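Local coordinates for N-acetylmuramoyl-l-alanine amidase (PDB 3NE8), which probably cleaves the amide bond between N-acetylmuramic acid and L-alanine of peptidoglycan, as a zinc-dependent amidase remodelling the bacterial cell wall, at residues L39-E42 with L43-S47; L61-S64 with E65-K68; F147-N150 with F151-V155. One frame throughout, in Å; residues are numbered along the deposited sequence.

Contact 1. Residues L39-E42 with L43-S47; sequences LRDE and LQKGS
Lys-45 runs back along the last turn of an alpha-helix to reach Glu-42, in the helix 28-45 that forms the crossover of a beta-alpha-beta unit between strands 5-11 and 49-53. The lysine is extended beyond CG, while the glutamate folds at chi2, and the two chains run alongside each other to the same end. There they form a salt bridge whose hydrogen bond, Lys-45 NZ to Glu-42 OE2 at 3.3 Å, is weak. Asp-41 crosses the same lysine at a slant, its OD2 3.5 Å from Lys-45 CE, and adds a second negative charge near the ammonium group without pairing closely with it. Glu-42 also packs against Lys-210 and Ala-214 of helix 206-227.

On another side of the same turns, Arg-40 and Gln-44 extend next to one another. With chi1 at 173°, the arginine swings CG toward its own carbonyl side, where the amide of Gln-44 lies against the CG and CD methylenes, NE2 3.6 Å from Arg-40 CG. The amide plane is only 9° from that of the guanidinium, without stacking on it, and the arginine's polar end is spent elsewhere, in a salt bridge from NH1 to Asp-56.

Leu-39 and Leu-43 occupy the buried side, the latter against Thr-49 and Val-51 of strand 49-53. Leu-43 N and Gln-44 N bond Leu-39 O and Arg-40 O, while Lys-45 N is shared between Asp-41 O, weakly, and Glu-42 O. Lys-45 N stands 72° out of the Glu-42 carbonyl plane, 3.2 Å from Glu-42 O.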
loop_
_atom_site.group_PDB
_atom_site.type_symbol
_atom_site.label_atom_id
_atom_site.label_comp_id
_atom_site.label_asym_id
_atom_site.label_seq_id
_atom_site.Cartn_x
_atom_site.Cartn_y
_atom_site.Cartn_z
ATOM N N LEU A 39 -21.883 4.817 7.162
ATOM C CA LEU A 39 -20.702 4.019 6.856
ATOM C C LEU A 39 -20.736 2.691 7.617
ATOM O O LEU A 39 -20.416 1.636 7.064
ATOM C CB LEU A 39 -19.437 4.834 7.125
ATOM C CG LEU A 39 -18.098 4.132 6.883
ATOM C CD1 LEU A 39 -18.016 3.526 5.485
ATOM C CD2 LEU A 39 -16.981 5.126 7.098
ATOM N N ARG A 40 -21.154 2.732 8.882
ATOM C CA ARG A 40 -21.373 1.488 9.618
ATOM C C ARG A 40 -22.345 0.569 8.877
ATOM O O ARG A 40 -22.086 -0.625 8.706
ATOM C CB ARG A 40 -21.891 1.794 11.030
ATOM C CG ARG A 40 -22.317 0.571 11.850
ATOM C CD ARG A 40 -22.925 0.995 13.217
ATOM N NE ARG A 40 -24.190 1.722 13.070
ATOM C CZ ARG A 40 -24.812 2.387 14.052
ATOM N NH1 ARG A 40 -24.272 2.429 15.245
ATOM N NH2 ARG A 40 -25.962 3.024 13.833
ATOM N N ASP A 41 -23.461 1.126 8.421
ATOM C CA ASP A 41 -24.452 0.338 7.708
ATOM C C ASP A 41 -23.864 -0.284 6.442
ATOM O O ASP A 41 -24.095 -1.451 6.159
ATOM C CB ASP A 41 -25.658 1.199 7.351
ATOM C CG ASP A 41 -26.784 0.400 6.721
ATOM O OD1 ASP A 41 -27.320 -0.505 7.396
ATOM O OD2 ASP A 41 -27.138 0.678 5.553
ATOM N N GLU A 42 -23.122 0.498 5.667
ATOM C CA GLU A 42 -22.508 -0.030 4.453
ATOM C C GLU A 42 -21.526 -1.150 4.780
ATOM O O GLU A 42 -21.486 -2.162 4.086
ATOM C CB GLU A 42 -21.822 1.090 3.664
ATOM C CG GLU A 42 -22.782 2.125 3.067
ATOM C CD GLU A 42 -23.779 1.522 2.105
ATOM O OE1 GLU A 42 -23.373 0.720 1.243
ATOM O OE2 GLU A 42 -24.980 1.856 2.204
ATOM N N LEU A 43 -20.725 -0.962 5.819
ATOM C CA LEU A 43 -19.759 -1.982 6.206
ATOM C C LEU A 43 -20.449 -3.260 6.669
ATOM O O LEU A 43 -19.960 -4.367 6.408
ATOM C CB LEU A 43 -18.820 -1.448 7.288
ATOM C CG LEU A 43 -17.816 -0.425 6.785
ATOM C CD1 LEU A 43 -17.189 0.298 7.946
ATOM C CD2 LEU A 43 -16.739 -1.105 5.948
ATOM N N GLN A 44 -21.583 -3.109 7.348
ATOM C CA GLN A 44 -22.307 -4.246 7.896
ATOM C C GLN A 44 -23.099 -4.998 6.815
ATOM O O GLN A 44 -23.545 -6.132 7.029
ATOM C CB GLN A 44 -23.173 -3.815 9.090
ATOM C CG GLN A 44 -22.317 -3.494 10.320
ATOM C CD GLN A 44 -23.069 -2.931 11.510
ATOM O OE1 GLN A 44 -24.225 -2.472 11.402
ATOM N NE2 GLN A 44 -22.401 -2.927 12.664
ATOM N N LYS A 45 -23.249 -4.385 5.642
ATOM C CA LYS A 45 -23.827 -5.076 4.490
ATOM C C LYS A 45 -22.799 -6.020 3.894
ATOM O O LYS A 45 -23.149 -7.010 3.254
ATOM C CB LYS A 45 -24.237 -4.079 3.404
ATOM C CG LYS A 45 -25.482 -3.275 3.700
ATOM C CD LYS A 45 -25.772 -2.308 2.557
ATOM C CE LYS A 45 -27.048 -1.516 2.803
ATOM N NZ LYS A 45 -27.289 -0.504 1.734
ATOM N N GLY A 46 -21.525 -5.691 4.080
ATOM C CA GLY A 46 -20.442 -6.489 3.538
ATOM C C GLY A 46 -20.127 -7.659 4.444
ATOM O O GLY A 46 -20.802 -7.890 5.446
ATOM N N SER A 47 -19.101 -8.417 4.087
ATOM C CA SER A 47 -18.682 -9.522 4.930
ATOM C C SER A 47 -17.404 -9.158 5.675
ATOM O O SER A 47 -16.619 -8.321 5.221
ATOM C CB SER A 47 -18.482 -10.797 4.104
ATOM O OG SER A 47 -17.459 -10.631 3.139
#

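Contact 2. Residues L61-S64 with E65-K68; sequences LRLS and ERVK
Arg-66 reaches back past the start of helix 63-72 to hold the backbone of Leu-61, and on the way its side chain touches Leu-61, Arg-62 and Leu-63. Arg-66 CB rests 3.4 Å from Leu-63 O. CG then passes Arg-62 O and Leu-61 CB, and Arg-66 CD comes to 4.0 Å from Leu-63 CD2. The chain is extended from CG to NE, which carries the guanidinium beyond the first turn. There Arg-66 NE and NH2 grip one atom, Leu-61 O, side-on, at 3.0 Å from NE and 3.1 Å from NH2. The oxygen lies near the guanidinium plane, but only NH2 uses a lone pair in the carbonyl plane; NE stands 51° above it. Leu-61 CB covers one face of the group. At the tip, NH1 forms a salt bridge with Asp-10 and bonds Pro-11 O, and NH2 also reaches the carbonyl of His-13, a zinc ligand.

A water donates to Ser-64 OG at 2.7 Å and to Glu-65 OE1 at 3.0 Å, linking the two side chains. Ser-64 OG has a further partner in Glu-127.

Arg-62 occupies the N-cap position, and its carbonyl accepts from Arg-66 N. The whole is a helix N-terminus tied by an arginine to the loop before it and, through that arginine's outer nitrogens, to the end of strand 5-11 and the zinc ligand that follows it, His-13.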
loop_
_atom_site.group_PDB
_atom_site.type_symbol
_atom_site.label_atom_id
_atom_site.label_comp_id
_atom_site.label_asym_id
_atom_site.label_seq_id
_atom_site.Cartn_x
_atom_site.Cartn_y
_atom_site.Cartn_z
ATOM N N LEU A 61 -16.485 14.054 23.588
ATOM C CA LEU A 61 -15.325 13.221 23.903
ATOM C C LEU A 61 -14.052 13.969 23.583
ATOM O O LEU A 61 -13.904 14.530 22.497
ATOM C CB LEU A 61 -15.331 11.937 23.072
ATOM C CG LEU A 61 -16.412 10.893 23.333
ATOM C CD1 LEU A 61 -16.306 9.774 22.289
ATOM C CD2 LEU A 61 -16.294 10.339 24.734
ATOM N N ARG A 62 -13.121 13.971 24.527
ATOM C CA ARG A 62 -11.785 14.471 24.243
ATOM C C ARG A 62 -11.121 13.624 23.161
ATOM O O ARG A 62 -11.405 12.430 23.014
ATOM C CB ARG A 62 -10.943 14.475 25.514
ATOM C CG ARG A 62 -11.418 15.521 26.520
ATOM C CD ARG A 62 -10.277 16.255 27.132
ATOM N NE ARG A 62 -10.643 17.580 27.629
ATOM C CZ ARG A 62 -9.732 18.466 27.997
ATOM N NH1 ARG A 62 -8.447 18.147 27.900
ATOM N NH2 ARG A 62 -10.085 19.659 28.445
ATOM N N LEU A 63 -10.220 14.239 22.409
ATOM C CA LEU A 63 -9.550 13.537 21.319
ATOM C C LEU A 63 -8.795 12.299 21.819
ATOM O O LEU A 63 -8.837 11.237 21.177
ATOM C CB LEU A 63 -8.634 14.490 20.553
ATOM C CG LEU A 63 -9.352 15.701 19.937
ATOM C CD1 LEU A 63 -8.379 16.509 19.089
ATOM C CD2 LEU A 63 -10.566 15.287 19.114
ATOM N N SER A 64 -8.137 12.412 22.965
ATOM C CA SER A 64 -7.409 11.274 23.508
ATOM C C SER A 64 -8.328 10.106 23.847
ATOM O O SER A 64 -7.911 8.939 23.793
ATOM C CB SER A 64 -6.616 11.688 24.744
ATOM O OG SER A 64 -7.494 12.117 25.775
ATOM N N GLU A 65 -9.567 10.399 24.233
ATOM C CA GLU A 65 -10.511 9.339 24.545
ATOM C C GLU A 65 -10.941 8.607 23.271
ATOM O O GLU A 65 -11.174 7.402 23.294
ATOM C CB GLU A 65 -11.726 9.897 25.282
ATOM C CG GLU A 65 -12.574 8.838 25.949
ATOM C CD GLU A 65 -11.910 8.245 27.182
ATOM O OE1 GLU A 65 -10.920 8.831 27.670
ATOM O OE2 GLU A 65 -12.380 7.196 27.665
ATOM N N ARG A 66 -11.047 9.335 22.163
ATOM C CA ARG A 66 -11.381 8.713 20.885
ATOM C C ARG A 66 -10.266 7.748 20.463
ATOM O O ARG A 66 -10.533 6.617 20.044
ATOM C CB ARG A 66 -11.625 9.805 19.841
ATOM C CG ARG A 66 -12.782 10.735 20.224
ATOM C CD ARG A 66 -12.771 12.002 19.399
ATOM N NE ARG A 66 -13.695 13.014 19.911
ATOM C CZ ARG A 66 -14.885 13.288 19.383
ATOM N NH1 ARG A 66 -15.332 12.612 18.327
ATOM N NH2 ARG A 66 -15.646 14.231 19.930
ATOM N N VAL A 67 -9.021 8.187 20.609
ATOM C CA VAL A 67 -7.867 7.336 20.291
ATOM C C VAL A 67 -7.847 6.104 21.194
ATOM O O VAL A 67 -7.637 4.976 20.726
ATOM C CB VAL A 67 -6.560 8.129 20.413
ATOM C CG1 VAL A 67 -5.346 7.216 20.239
ATOM C CG2 VAL A 67 -6.519 9.247 19.385
ATOM N N LYS A 68 -8.085 6.303 22.482
ATOM C CA LYS A 68 -8.091 5.201 23.435
ATOM C C LYS A 68 -9.145 4.157 23.065
ATOM O O LYS A 68 -8.912 2.957 23.178
ATOM C CB LYS A 68 -8.330 5.746 24.843
ATOM C CG LYS A 68 -8.447 4.699 25.940
ATOM C CD LYS A 68 -8.509 5.380 27.305
ATOM C CE LYS A 68 -8.923 4.416 28.407
ATOM N NZ LYS A 68 -10.380 4.105 28.359
HETATM O O HOH W 1 -8.193 10.162 27.568
#

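Contact 3. Residues F147-N150 with F151-V155; sequences FSIN and FANNV
Ile-149 and Asn-153 project together from successive turns, with the isoleucine methyl CG2 3.9 Å from Asn-153 ND2. The methyl is directed there because CG2 is anti to the backbone N, while the amide of Asn-153 leans back over the preceding turn (chi1 -81°), bringing Asn-153 CG to 3.4 Å from Ile-149 O. Within 151-155, the Phe-151 ring has Val-155 CG2 3.3 Å above its plane, displaced toward the rim; Phe-223 of helix 206-227 also meets this ring, the planes about 55° apart.

The backbone bonds are those of a regular alpha-helix, the long helix 135-161, which lies between strands 94-99 and 170-174 on one side and helix 206-227 on another. Four successive i to i+4 bonds join the segments, from Phe-151 N to Phe-147 O (2.9 Å) through Asn-154 N to Asn-150 O.

Two polar side chains are linked through water. One water accepts from Asn-153 ND2 at 3.2 Å and, weakly, from Asn-150 ND2 at 3.3 Å, bridging the two amides along the helix.

The second subunit touches Phe-147, Ile-149, Asn-150 and Asn-153: Asn-150 packs against Asn-150 of the other chain, and Ile-149 and Asn-153 against Tyr-226 of that chain. Asn-153 is bonded there as well, since its OD1 weakly accepts from Lys-229 NZ of that subunit.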
loop_
_atom_site.group_PDB
_atom_site.type_symbol
_atom_site.label_atom_id
_atom_site.label_comp_id
_atom_site.label_asym_id
_atom_site.label_seq_id
_atom_site.Cartn_x
_atom_site.Cartn_y
_atom_site.Cartn_z
ATOM N N PHE A 147 0.576 2.239 6.665
ATOM C CA PHE A 147 -0.800 1.791 6.484
ATOM C C PHE A 147 -1.766 2.965 6.362
ATOM O O PHE A 147 -2.654 2.941 5.519
ATOM C CB PHE A 147 -1.230 0.864 7.623
ATOM C CG PHE A 147 -0.635 -0.509 7.543
ATOM C CD1 PHE A 147 -0.680 -1.227 6.357
ATOM C CD2 PHE A 147 -0.046 -1.096 8.648
ATOM C CE1 PHE A 147 -0.135 -2.504 6.282
ATOM C CE2 PHE A 147 0.490 -2.374 8.587
ATOM C CZ PHE A 147 0.451 -3.076 7.395
ATOM N N SER A 148 -1.590 3.996 7.189
ATOM C CA SER A 148 -2.456 5.175 7.109
ATOM C C SER A 148 -2.407 5.809 5.727
ATOM O O SER A 148 -3.434 6.178 5.150
ATOM C CB SER A 148 -2.049 6.211 8.152
ATOM O OG SER A 148 -2.124 5.657 9.458
ATOM N N ILE A 149 -1.195 5.958 5.207
ATOM C CA ILE A 149 -0.946 6.528 3.880
ATOM C C ILE A 149 -1.606 5.674 2.792
ATOM O O ILE A 149 -2.252 6.180 1.871
ATOM C CB ILE A 149 0.588 6.630 3.599
ATOM C CG1 ILE A 149 1.270 7.654 4.521
ATOM C CG2 ILE A 149 0.856 6.992 2.144
ATOM C CD1 ILE A 149 0.785 9.078 4.337
ATOM N N ASN A 150 -1.397 4.365 2.893
ATOM C CA ASN A 150 -1.986 3.444 1.935
ATOM C C ASN A 150 -3.499 3.595 1.902
ATOM O O ASN A 150 -4.103 3.698 0.833
ATOM C CB ASN A 150 -1.604 2.002 2.272
ATOM C CG ASN A 150 -2.289 1.007 1.373
ATOM O OD1 ASN A 150 -3.381 0.555 1.658
ATOM N ND2 ASN A 150 -1.648 0.668 0.265
ATOM N N PHE A 151 -4.128 3.616 3.075
ATOM C CA PHE A 151 -5.568 3.753 3.105
ATOM C C PHE A 151 -6.019 5.098 2.539
ATOM O O PHE A 151 -6.978 5.166 1.761
ATOM C CB PHE A 151 -6.113 3.548 4.517
ATOM C CG PHE A 151 -7.614 3.622 4.586
ATOM C CD1 PHE A 151 -8.386 2.687 3.923
ATOM C CD2 PHE A 151 -8.250 4.659 5.258
ATOM C CE1 PHE A 151 -9.774 2.755 3.962
ATOM C CE2 PHE A 151 -9.639 4.729 5.298
ATOM C CZ PHE A 151 -10.400 3.776 4.645
ATOM N N ALA A 152 -5.345 6.174 2.938
ATOM C CA ALA A 152 -5.692 7.491 2.410
ATOM C C ALA A 152 -5.663 7.488 0.878
ATOM O O ALA A 152 -6.574 8.008 0.221
ATOM C CB ALA A 152 -4.751 8.570 2.967
ATOM N N ASN A 153 -4.600 6.914 0.313
ATOM C CA ASN A 153 -4.438 6.844 -1.140
ATOM C C ASN A 153 -5.569 6.097 -1.794
ATOM O O ASN A 153 -6.106 6.528 -2.823
ATOM C CB ASN A 153 -3.135 6.127 -1.507
ATOM C CG ASN A 153 -1.933 7.027 -1.427
ATOM O OD1 ASN A 153 -2.059 8.252 -1.382
ATOM N ND2 ASN A 153 -0.745 6.423 -1.414
ATOM N N ASN A 154 -5.936 4.971 -1.204
ATOM C CA ASN A 154 -7.002 4.178 -1.783
ATOM C C ASN A 154 -8.347 4.888 -1.706
ATOM O O ASN A 154 -9.134 4.829 -2.651
ATOM C CB ASN A 154 -7.090 2.802 -1.139
ATOM C CG ASN A 154 -7.707 1.779 -2.070
ATOM O OD1 ASN A 154 -7.424 1.769 -3.273
ATOM N ND2 ASN A 154 -8.551 0.917 -1.527
ATOM N N VAL A 155 -8.603 5.561 -0.590
ATOM C CA VAL A 155 -9.856 6.286 -0.440
ATOM C C VAL A 155 -10.000 7.338 -1.532
ATOM O O VAL A 155 -11.036 7.423 -2.188
ATOM C CB VAL A 155 -9.966 6.936 0.950
ATOM C CG1 VAL A 155 -11.098 7.941 0.971
ATOM C CG2 VAL A 155 -10.190 5.870 2.029
HETATM O O HOH W 2 -0.538 3.274 -1.471
#

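Overall arrangement
The three contacts follow one another along the chain, each on a different helix of the amidase and none touching another; contacts 1 and 2 include adjoining loop. Contact 1 lies at the end of helix 28-45, contact 2 at the start of helix 63-72 and contact 3 inside helix 135-161. The centres of contacts 1 and 2 are about 24 Å apart. Strand 49-53, an outermost strand of the six-stranded mixed sheet, separates these two in sequence. Contacts 1 and 3 thus belong to helices packed with helix 206-227, and contact 3 also to the dimer interface, whereas contact 2 adjoins the zinc-site side, with the Leu-63 side chain about 8 Å from the zinc ion.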